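Local coordinates for uncharacterized protein (Legionella pneumophila subsp. pneumophila, PDB 5T2X), which is of unknown function but belongs to the DUF5630 family and has an all-helical fold without strands, at residues 201-206 against 263-268. Residues are numbered along the deposited sequence; the frame is centred on the assembly and turned at random.
Sequences LLIARK and SEKAKG
Ile203 and Lys206, one helical turn apart, meet Ser263, Lys265 and Ala266 where helix 191-207 packs against the C-terminal helix 252-272. The short segments run in the same general direction, crossing at -38° with axes 9.1 Å apart, and the CA atoms of Ile203 and Ala266 approach to 5.7 Å. The small side chain of Ala266 is consistent with this close approach: its CB lies 3.8 Å from Lys206 CB and 4.4 Å from Ile203 CG2. With CG1 anti to the carbonyl carbon (chi1 -64°), Ile203 extends CD1 to 4.1 Å from Lys265 CB, touching the base of that lysine, whose extended chain carries its ammonium to a salt bridge with Glu199. Lys206 lies alongside Ser263; its chain brings CE to 3.2 Å from Ser263 OG, and the bend at the last torsion (chi4 -58°) turns NZ to 3.3 Å from the same Ser263 OG. That hydroxyl is hydrogen-bonded to Tyr259 O within its own helix. Beyond the two segments, Leu202 and Ile203 also touch Ala262 of helix 252-272; helix 169-185 meets Ile203 and Ala204 through Tyr173, and helix 237-248 meets Leu201, Leu202 and Arg205 through Ile241.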
loop_
_atom_site.group_PDB
_atom_site.type_symbol
_atom_site.label_atom_id
_atom_site.label_comp_id
_atom_site.label_asym_id
_atom_site.label_seq_id
_atom_site.Cartn_x
_atom_site.Cartn_y
_atom_site.Cartn_z
ATOM N N LEU A 201 -11.483 12.389 2.188
ATOM C CA LEU A 201 -11.564 12.873 0.813
ATOM C C LEU A 201 -10.904 14.239 0.673
ATOM O O LEU A 201 -10.205 14.498 -0.315
ATOM C CB LEU A 201 -13.024 12.931 0.363
ATOM C CG LEU A 201 -13.295 13.454 -1.048
ATOM C CD1 LEU A 201 -12.547 12.631 -2.083
ATOM C CD2 LEU A 201 -14.789 13.447 -1.333
ATOM N N LEU A 202 -11.108 15.123 1.652
ATOM C CA LEU A 202 -10.475 16.437 1.604
ATOM C C LEU A 202 -8.961 16.326 1.740
ATOM O O LEU A 202 -8.218 17.019 1.036
ATOM C CB LEU A 202 -11.049 17.339 2.697
ATOM C CG LEU A 202 -12.535 17.688 2.583
ATOM C CD1 LEU A 202 -12.990 18.528 3.766
ATOM C CD2 LEU A 202 -12.818 18.408 1.276
ATOM N N ILE A 203 -8.486 15.459 2.638
ATOM C CA ILE A 203 -7.047 15.271 2.799
ATOM C C ILE A 203 -6.435 14.731 1.513
ATOM O O ILE A 203 -5.341 15.143 1.108
ATOM C CB ILE A 203 -6.756 14.350 3.998
ATOM C CG1 ILE A 203 -7.233 14.999 5.297
ATOM C CG2 ILE A 203 -5.270 14.033 4.083
ATOM C CD1 ILE A 203 -7.098 14.103 6.510
ATOM N N ALA A 204 -7.136 13.812 0.845
ATOM C CA ALA A 204 -6.628 13.259 -0.407
ATOM C C ALA A 204 -6.452 14.347 -1.459
ATOM O O ALA A 204 -5.503 14.307 -2.252
ATOM C CB ALA A 204 -7.567 12.166 -0.916
ATOM N N ARG A 205 -7.351 15.331 -1.480
ATOM C CA ARG A 205 -7.214 16.422 -2.437
ATOM C C ARG A 205 -6.069 17.349 -2.052
ATOM O O ARG A 205 -5.272 17.751 -2.909
ATOM C CB ARG A 205 -8.525 17.199 -2.539
ATOM C CG ARG A 205 -8.554 18.211 -3.670
ATOM C CD ARG A 205 -9.885 18.940 -3.721
ATOM N NE ARG A 205 -10.021 19.745 -4.931
ATOM C CZ ARG A 205 -11.077 20.501 -5.212
ATOM N NH1 ARG A 205 -12.097 20.563 -4.365
ATOM N NH2 ARG A 205 -11.114 21.197 -6.341
ATOM N N LYS A 206 -5.962 17.688 -0.763
ATOM C CA LYS A 206 -4.911 18.583 -0.291
ATOM C C LYS A 206 -3.519 17.981 -0.428
ATOM O O LYS A 206 -2.530 18.718 -0.361
ATOM C CB LYS A 206 -5.175 18.966 1.166
ATOM C CG LYS A 206 -6.460 19.752 1.356
ATOM C CD LYS A 206 -6.759 20.014 2.820
ATOM C CE LYS A 206 -8.043 20.814 2.965
ATOM N NZ LYS A 206 -7.962 22.109 2.230
ATOM N N SER A 263 -7.366 20.238 6.801
ATOM C CA SER A 263 -6.261 21.145 6.506
ATOM C C SER A 263 -5.130 20.985 7.513
ATOM O O SER A 263 -3.951 21.035 7.143
ATOM C CB SER A 263 -6.757 22.591 6.485
ATOM O OG SER A 263 -7.727 22.785 5.472
ATOM N N GLU A 264 -5.468 20.790 8.789
ATOM C CA GLU A 264 -4.443 20.649 9.818
ATOM C C GLU A 264 -3.639 19.369 9.624
ATOM O O GLU A 264 -2.406 19.379 9.715
ATOM C CB GLU A 264 -5.088 20.673 11.204
ATOM C CG GLU A 264 -4.093 20.733 12.350
ATOM C CD GLU A 264 -4.762 20.614 13.704
ATOM O OE1 GLU A 264 -4.825 19.488 14.242
ATOM O OE2 GLU A 264 -5.236 21.645 14.226
ATOM N N LYS A 265 -4.321 18.254 9.355
ATOM C CA LYS A 265 -3.624 16.981 9.202
ATOM C C LYS A 265 -2.838 16.930 7.897
ATOM O O LYS A 265 -1.759 16.330 7.843
ATOM C CB LYS A 265 -4.620 15.826 9.283
ATOM C CG LYS A 265 -5.300 15.699 10.638
ATOM C CD LYS A 265 -6.329 14.582 10.650
ATOM C CE LYS A 265 -7.018 14.485 12.005
ATOM N NZ LYS A 265 -8.082 13.441 12.021
ATOM N N ALA A 266 -3.361 17.551 6.837
ATOM C CA ALA A 266 -2.628 17.587 5.575
ATOM C C ALA A 266 -1.411 18.500 5.661
ATOM O O ALA A 266 -0.386 18.222 5.027
ATOM C CB ALA A 266 -3.548 18.033 4.440
ATOM N N LYS A 267 -1.503 19.586 6.434
ATOM C CA LYS A 267 -0.359 20.478 6.592
ATOM C C LYS A 267 0.788 19.783 7.316
ATOM O O LYS A 267 1.954 19.943 6.938
ATOM C CB LYS A 267 -0.776 21.745 7.338
ATOM C CG LYS A 267 0.376 22.689 7.643
ATOM C CD LYS A 267 -0.102 23.942 8.359
ATOM C CE LYS A 267 1.068 24.826 8.761
ATOM N NZ LYS A 267 1.919 25.188 7.594
ATOM N N GLY A 268 0.479 19.007 8.358
ATOM C CA GLY A 268 1.519 18.261 9.044
ATOM C C GLY A 268 2.198 17.239 8.156
ATOM O O GLY A 268 3.374 16.920 8.355
#